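Local coordinates for acinetobacter secreted protease CpaA (Acinetobacter nosocomialis M2, PDB 6O38), which is a secreted zinc metalloprotease that travels through the type II secretion system and is bound by the chaperone CpaB, at residues L319-Q324 and V331-N336; A296-P299 and T305-V308. One frame throughout, in Å; residues are numbered along the deposited sequence.

Contact 1. Residues L319-Q324 and V331-N336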
ATOM      1  N   LEU A 319       9.500 -24.401 -19.389  1.00 37.83           N
ATOM      2  CA  LEU A 319      10.250 -23.220 -18.983  1.00 36.73           C
ATOM      3  C   LEU A 319      11.446 -23.654 -18.154  1.00 36.60           C
ATOM      4  O   LEU A 319      11.314 -24.486 -17.251  1.00 37.16           O
ATOM      5  CB  LEU A 319       9.383 -22.243 -18.183  1.00 36.28           C
ATOM      6  CG  LEU A 319       8.295 -21.485 -18.944  1.00 36.02           C
ATOM      7  CD1 LEU A 319       7.566 -20.531 -18.013  1.00 35.48           C
ATOM      8  CD2 LEU A 319       8.898 -20.734 -20.119  1.00 35.56           C
ATOM      9  N   GLN A 320      12.607 -23.086 -18.460  1.00 36.98           N
ATOM     10  CA  GLN A 320      13.832 -23.341 -17.716  1.00 36.74           C
ATOM     11  C   GLN A 320      14.097 -22.149 -16.805  1.00 35.90           C
ATOM     12  O   GLN A 320      14.209 -21.014 -17.280  1.00 35.35           O
ATOM     13  CB  GLN A 320      15.008 -23.564 -18.669  1.00 36.88           C
ATOM     14  CG  GLN A 320      16.311 -23.966 -17.993  1.00 37.09           C
ATOM     15  CD  GLN A 320      16.356 -25.438 -17.629  1.00 38.21           C
ATOM     16  OE1 GLN A 320      15.445 -26.200 -17.957  1.00 39.44           O
ATOM     17  NE2 GLN A 320      17.422 -25.848 -16.951  1.00 38.37           N
ATOM     18  N   LEU A 321      14.181 -22.408 -15.502  1.00 34.44           N
ATOM     19  CA  LEU A 321      14.480 -21.349 -14.552  1.00 33.69           C
ATOM     20  C   LEU A 321      15.859 -20.760 -14.854  1.00 33.14           C
ATOM     21  O   LEU A 321      16.711 -21.437 -15.440  1.00 33.33           O
ATOM     22  CB  LEU A 321      14.420 -21.890 -13.125  1.00 33.60           C
ATOM     23  CG  LEU A 321      13.006 -22.219 -12.635  1.00 34.23           C
ATOM     24  CD1 LEU A 321      13.023 -22.762 -11.216  1.00 34.09           C
ATOM     25  CD2 LEU A 321      12.107 -20.993 -12.730  1.00 34.12           C
ATOM     26  N   PRO A 322      16.095 -19.498 -14.489  1.00 32.88           N
ATOM     27  CA  PRO A 322      17.334 -18.823 -14.904  1.00 32.67           C
ATOM     28  C   PRO A 322      18.578 -19.622 -14.544  1.00 32.50           C
ATOM     29  O   PRO A 322      18.708 -20.149 -13.439  1.00 32.21           O
ATOM     30  CB  PRO A 322      17.279 -17.495 -14.143  1.00 32.34           C
ATOM     31  CG  PRO A 322      15.827 -17.239 -13.956  1.00 32.31           C
ATOM     32  CD  PRO A 322      15.189 -18.586 -13.767  1.00 32.70           C
ATOM     33  N   ALA A 323      19.505 -19.702 -15.503  1.00 34.60           N
ATOM     34  CA  ALA A 323      20.716 -20.488 -15.300  1.00 34.54           C
ATOM     35  C   ALA A 323      21.675 -19.811 -14.334  1.00 34.20           C
ATOM     36  O   ALA A 323      22.389 -20.495 -13.592  1.00 34.02           O
ATOM     37  CB  ALA A 323      21.408 -20.742 -16.639  1.00 34.81           C
ATOM     38  N   GLN A 324      21.711 -18.481 -14.322  1.00 35.41           N
ATOM     39  CA  GLN A 324      22.597 -17.733 -13.443  1.00 35.05           C
ATOM     40  C   GLN A 324      21.763 -16.851 -12.528  1.00 34.66           C
ATOM     41  O   GLN A 324      20.920 -16.079 -12.998  1.00 35.29           O
ATOM     42  CB  GLN A 324      23.593 -16.892 -14.246  1.00 35.73           C
ATOM     43  CG  GLN A 324      24.769 -17.708 -14.757  1.00 36.28           C
ATOM     44  CD  GLN A 324      25.540 -17.012 -15.859  1.00 37.45           C
ATOM     45  OE1 GLN A 324      25.598 -15.784 -15.916  1.00 38.11           O
ATOM     46  NE2 GLN A 324      26.098 -17.798 -16.774  1.00 37.84           N
ATOM     47  N   VAL A 331      11.627 -16.140  -8.492  1.00 30.89           N
ATOM     48  CA  VAL A 331      10.878 -16.207  -9.739  1.00 31.37           C
ATOM     49  C   VAL A 331       9.439 -16.567  -9.400  1.00 31.83           C
ATOM     50  O   VAL A 331       9.186 -17.594  -8.759  1.00 32.63           O
ATOM     51  CB  VAL A 331      11.480 -17.224 -10.722  1.00 32.46           C
ATOM     52  CG1 VAL A 331      10.565 -17.402 -11.923  1.00 32.95           C
ATOM     53  CG2 VAL A 331      12.862 -16.774 -11.167  1.00 32.24           C
ATOM     54  N   VAL A 332       8.503 -15.725  -9.827  1.00 33.61           N
ATOM     55  CA  VAL A 332       7.075 -15.966  -9.657  1.00 34.22           C
ATOM     56  C   VAL A 332       6.477 -16.213 -11.032  1.00 34.82           C
ATOM     57  O   VAL A 332       6.690 -15.423 -11.960  1.00 34.24           O
ATOM     58  CB  VAL A 332       6.380 -14.786  -8.957  1.00 33.59           C
ATOM     59  CG1 VAL A 332       4.886 -15.046  -8.839  1.00 34.44           C
ATOM     60  CG2 VAL A 332       6.996 -14.546  -7.588  1.00 33.18           C
ATOM     61  N   ILE A 333       5.741 -17.310 -11.171  1.00 34.30           N
ATOM     62  CA  ILE A 333       5.130 -17.684 -12.438  1.00 34.98           C
ATOM     63  C   ILE A 333       3.628 -17.807 -12.230  1.00 35.66           C
ATOM     64  O   ILE A 333       3.176 -18.515 -11.323  1.00 36.43           O
ATOM     65  CB  ILE A 333       5.722 -18.995 -12.986  1.00 36.01           C
ATOM     66  CG1 ILE A 333       7.238 -18.859 -13.143  1.00 35.51           C
ATOM     67  CG2 ILE A 333       5.086 -19.350 -14.319  1.00 36.60           C
ATOM     68  CD1 ILE A 333       7.925 -20.118 -13.606  1.00 36.79           C
ATOM     69  N   VAL A 334       2.861 -17.107 -13.063  1.00 38.68           N
ATOM     70  CA  VAL A 334       1.408 -17.191 -13.057  1.00 39.40           C
ATOM     71  C   VAL A 334       0.972 -17.724 -14.413  1.00 40.13           C
ATOM     72  O   VAL A 334       1.614 -17.473 -15.440  1.00 39.64           O
ATOM     73  CB  VAL A 334       0.736 -15.833 -12.741  1.00 38.65           C
ATOM     74  CG1 VAL A 334       1.549 -15.063 -11.711  1.00 37.83           C
ATOM     75  CG2 VAL A 334       0.537 -15.004 -14.000  1.00 38.26           C
ATOM     76  N   SER A 335      -0.110 -18.500 -14.411  1.00 42.14           N
ATOM     77  CA  SER A 335      -0.588 -19.159 -15.619  1.00 42.94           C
ATOM     78  C   SER A 335      -2.085 -18.940 -15.756  1.00 43.47           C
ATOM     79  O   SER A 335      -2.853 -19.292 -14.854  1.00 44.07           O
ATOM     80  CB  SER A 335      -0.268 -20.657 -15.595  1.00 44.12           C
ATOM     81  OG  SER A 335      -0.767 -21.300 -16.755  1.00 44.86           O
ATOM     82  N   ASN A 336      -2.493 -18.357 -16.882  1.00 46.00           N
ATOM     83  CA  ASN A 336      -3.897 -18.290 -17.269  1.00 46.78           C
ATOM     84  C   ASN A 336      -4.140 -19.010 -18.590  1.00 47.53           C
ATOM     85  O   ASN A 336      -5.164 -18.781 -19.241  1.00 48.11           O
ATOM     86  CB  ASN A 336      -4.365 -16.837 -17.353  1.00 46.17           C
ATOM     87  CG  ASN A 336      -4.408 -16.161 -15.998  1.00 45.94           C
ATOM     88  OD1 ASN A 336      -5.337 -16.369 -15.216  1.00 46.84           O
ATOM     89  ND2 ASN A 336      -3.397 -15.350 -15.708  1.00 44.90           N
TER
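This is a buried apolar contact in which Leu319, Leu321 and Pro322 meet Val331 and Ile333 between two layers of strands. The 319-324 segment starts on the short strand 318-320 and then runs into a loop. The 331-336 segment lies on strand 330-335. The contact is made by side chains, and it buries 174 Å² in all.

Val331 is touched from two directions. Its CG1 methyl meets CD2 of Leu321 at 4.0 Å, and the two side chains cross obliquely. Its CG2 methyl meets CD of the Pro322 ring at 3.9 Å, and the ring CG is almost as near. The split follows from the rotation about CA-CB. CG1 stands anti to the backbone N (chi1 172°), while CG2 stands anti to the carbonyl carbon. Each branch therefore has its own partner in the loop.

The arrangement fits a beta-sandwich, in line with the StcE-type beta-sandwich family to which this region belongs. Strand 330-335 sits beside 305-310 and 358-364, while strand 318-320 pairs with 341-344 across the core. Val331 and Ile333, two residues apart, both face inward, as alternate residues of a strand do.

Ile333 uses the end of its chain. Its CD1 lies 4.4 Å from CD1 of Leu319, and CD2 of Leu321 approaches the same methyl. The CA-CB bond of Leu319 is directed toward strand 330-335. Leu321 starts out across it, and its CD2 methyl then reaches Val331 and Ile333. Phe361 touches Leu321 and Ile333, and Ile343 touches Leu319 and Ile333. The carbonyl O of Pro322 accepts a hydrogen bond from NE1 of Trp368.

Contact 2. Residues A296-P299 and T305-V308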
ATOM      1  N   ALA A 296      11.896 -19.770 -23.741  1.00 36.65           N
ATOM      2  CA  ALA A 296      11.901 -21.125 -23.196  1.00 37.08           C
ATOM      3  C   ALA A 296      12.896 -21.252 -22.049  1.00 36.71           C
ATOM      4  O   ALA A 296      12.636 -21.953 -21.064  1.00 36.89           O
ATOM      5  CB  ALA A 296      12.220 -22.134 -24.298  1.00 37.78           C
ATOM      6  N   ILE A 297      14.038 -20.580 -22.158  1.00 36.82           N
ATOM      7  CA  ILE A 297      15.012 -20.484 -21.078  1.00 36.53           C
ATOM      8  C   ILE A 297      14.900 -19.079 -20.504  1.00 35.83           C
ATOM      9  O   ILE A 297      15.192 -18.094 -21.193  1.00 35.54           O
ATOM     10  CB  ILE A 297      16.438 -20.780 -21.563  1.00 36.69           C
ATOM     11  CG1 ILE A 297      16.519 -22.191 -22.149  1.00 37.30           C
ATOM     12  CG2 ILE A 297      17.434 -20.607 -20.425  1.00 36.41           C
ATOM     13  CD1 ILE A 297      17.920 -22.619 -22.527  1.00 37.41           C
ATOM     14  N   LEU A 298      14.474 -18.984 -19.247  1.00 35.09           N
ATOM     15  CA  LEU A 298      14.265 -17.684 -18.632  1.00 34.39           C
ATOM     16  C   LEU A 298      15.596 -16.941 -18.513  1.00 34.11           C
ATOM     17  O   LEU A 298      16.646 -17.558 -18.311  1.00 34.49           O
ATOM     18  CB  LEU A 298      13.618 -17.840 -17.258  1.00 34.25           C
ATOM     19  CG  LEU A 298      12.170 -18.339 -17.269  1.00 34.62           C
ATOM     20  CD1 LEU A 298      11.632 -18.480 -15.854  1.00 34.62           C
ATOM     21  CD2 LEU A 298      11.286 -17.414 -18.093  1.00 34.34           C
ATOM     22  N   PRO A 299      15.583 -15.616 -18.641  1.00 34.95           N
ATOM     23  CA  PRO A 299      16.841 -14.866 -18.666  1.00 35.00           C
ATOM     24  C   PRO A 299      17.525 -14.866 -17.308  1.00 34.93           C
ATOM     25  O   PRO A 299      16.901 -15.035 -16.259  1.00 34.53           O
ATOM     26  CB  PRO A 299      16.402 -13.454 -19.065  1.00 34.57           C
ATOM     27  CG  PRO A 299      14.993 -13.359 -18.584  1.00 33.97           C
ATOM     28  CD  PRO A 299      14.410 -14.734 -18.770  1.00 34.42           C
ATOM     29  N   THR A 305      13.918  -9.975  -8.399  1.00 33.32           N
ATOM     30  CA  THR A 305      12.712 -10.750  -8.656  1.00 33.65           C
ATOM     31  C   THR A 305      12.334 -10.692 -10.130  1.00 33.99           C
ATOM     32  O   THR A 305      12.505  -9.666 -10.797  1.00 33.84           O
ATOM     33  CB  THR A 305      11.535 -10.231  -7.811  1.00 33.55           C
ATOM     34  OG1 THR A 305      11.963 -10.033  -6.460  1.00 33.42           O
ATOM     35  CG2 THR A 305      10.372 -11.213  -7.832  1.00 34.14           C
ATOM     36  N   LEU A 306      11.804 -11.811 -10.626  1.00 33.16           N
ATOM     37  CA  LEU A 306      11.305 -11.918 -11.988  1.00 33.69           C
ATOM     38  C   LEU A 306       9.946 -12.597 -11.948  1.00 34.08           C
ATOM     39  O   LEU A 306       9.801 -13.652 -11.321  1.00 34.58           O
ATOM     40  CB  LEU A 306      12.270 -12.720 -12.873  1.00 34.48           C
ATOM     41  CG  LEU A 306      11.719 -13.205 -14.220  1.00 35.24           C
ATOM     42  CD1 LEU A 306      11.583 -12.053 -15.205  1.00 34.99           C
ATOM     43  CD2 LEU A 306      12.584 -14.317 -14.802  1.00 36.29           C
ATOM     44  N   LYS A 307       8.956 -12.001 -12.608  1.00 36.01           N
ATOM     45  CA  LYS A 307       7.607 -12.549 -12.656  1.00 36.54           C
ATOM     46  C   LYS A 307       7.227 -12.823 -14.103  1.00 37.04           C
ATOM     47  O   LYS A 307       7.344 -11.942 -14.957  1.00 36.73           O
ATOM     48  CB  LYS A 307       6.589 -11.619 -11.999  1.00 36.35           C
ATOM     49  CG  LYS A 307       5.217 -12.274 -11.821  1.00 37.28           C
ATOM     50  CD  LYS A 307       4.279 -11.422 -10.981  1.00 37.39           C
ATOM     51  CE  LYS A 307       4.726 -11.363  -9.529  1.00 37.12           C
ATOM     52  NZ  LYS A 307       3.747 -10.607  -8.707  1.00 37.38           N
ATOM     53  N   VAL A 308       6.769 -14.042 -14.373  1.00 37.17           N
ATOM     54  CA  VAL A 308       6.409 -14.486 -15.715  1.00 37.85           C
ATOM     55  C   VAL A 308       4.916 -14.776 -15.733  1.00 38.42           C
ATOM     56  O   VAL A 308       4.408 -15.485 -14.856  1.00 38.95           O
ATOM     57  CB  VAL A 308       7.211 -15.730 -16.134  1.00 38.61           C
ATOM     58  CG1 VAL A 308       6.784 -16.188 -17.515  1.00 39.44           C
ATOM     59  CG2 VAL A 308       8.702 -15.429 -16.093  1.00 38.18           C
TER
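Leu298 packs the end of its side chain against Leu306 and Val308 on strand 305-310. Its two methyls divide the work. CD2 meets CG2 of Val308 at 3.8 Å, and these two side chains reach toward each other, tip to tip. CD1 lies farther off, 4.4 Å from CD2 of Leu306. The CG of Leu298 stands anti to its carbonyl carbon (chi1 -69°), and from there both methyls extend to the strand.

Pro299 adds a looser touch. Its ring carbon CD is 4.4 Å from CD2 of Leu306. That one leucine methyl thus contacts both loop residues. Pro299 is partly exposed, whereas the other three residues are buried.

Leu306 and Val308 face the loop on the same side of their strand. Lys307, between them, faces the other way and forms a salt bridge with OE2 of Glu410. Ile294 also packs on Val308. The segment 296-299 is not a regular strand, although Ala296 and Leu298 form backbone hydrogen bonds with Gln320. A loop packed over the inner face of a sheet in this way is consistent with the core of a beta-sandwich, as in the StcE-type domains.

How the contacts relate
Contacts 1 and 2 adjoin in one apolar core, with centres about 5 Å apart. They follow each other along the chain, contact 2 first. Two probable backbone hydrogen bonds join them. Val308 N lies 2.8 Å from Val332 O, a probable hydrogen bond between the parallel strands 305-310 and 330-335. Leu298 N lies 2.8 Å from Gln320 O, another probable bond, which ties the two loop-bearing segments together. On that same side Leu298 CD1 lies 4.0 Å from Leu321 CD2, so the two apolar clusters are continuous. Neither contact includes the zinc ligands His498, His502 and His508, which belong to the metalloprotease part of the chain.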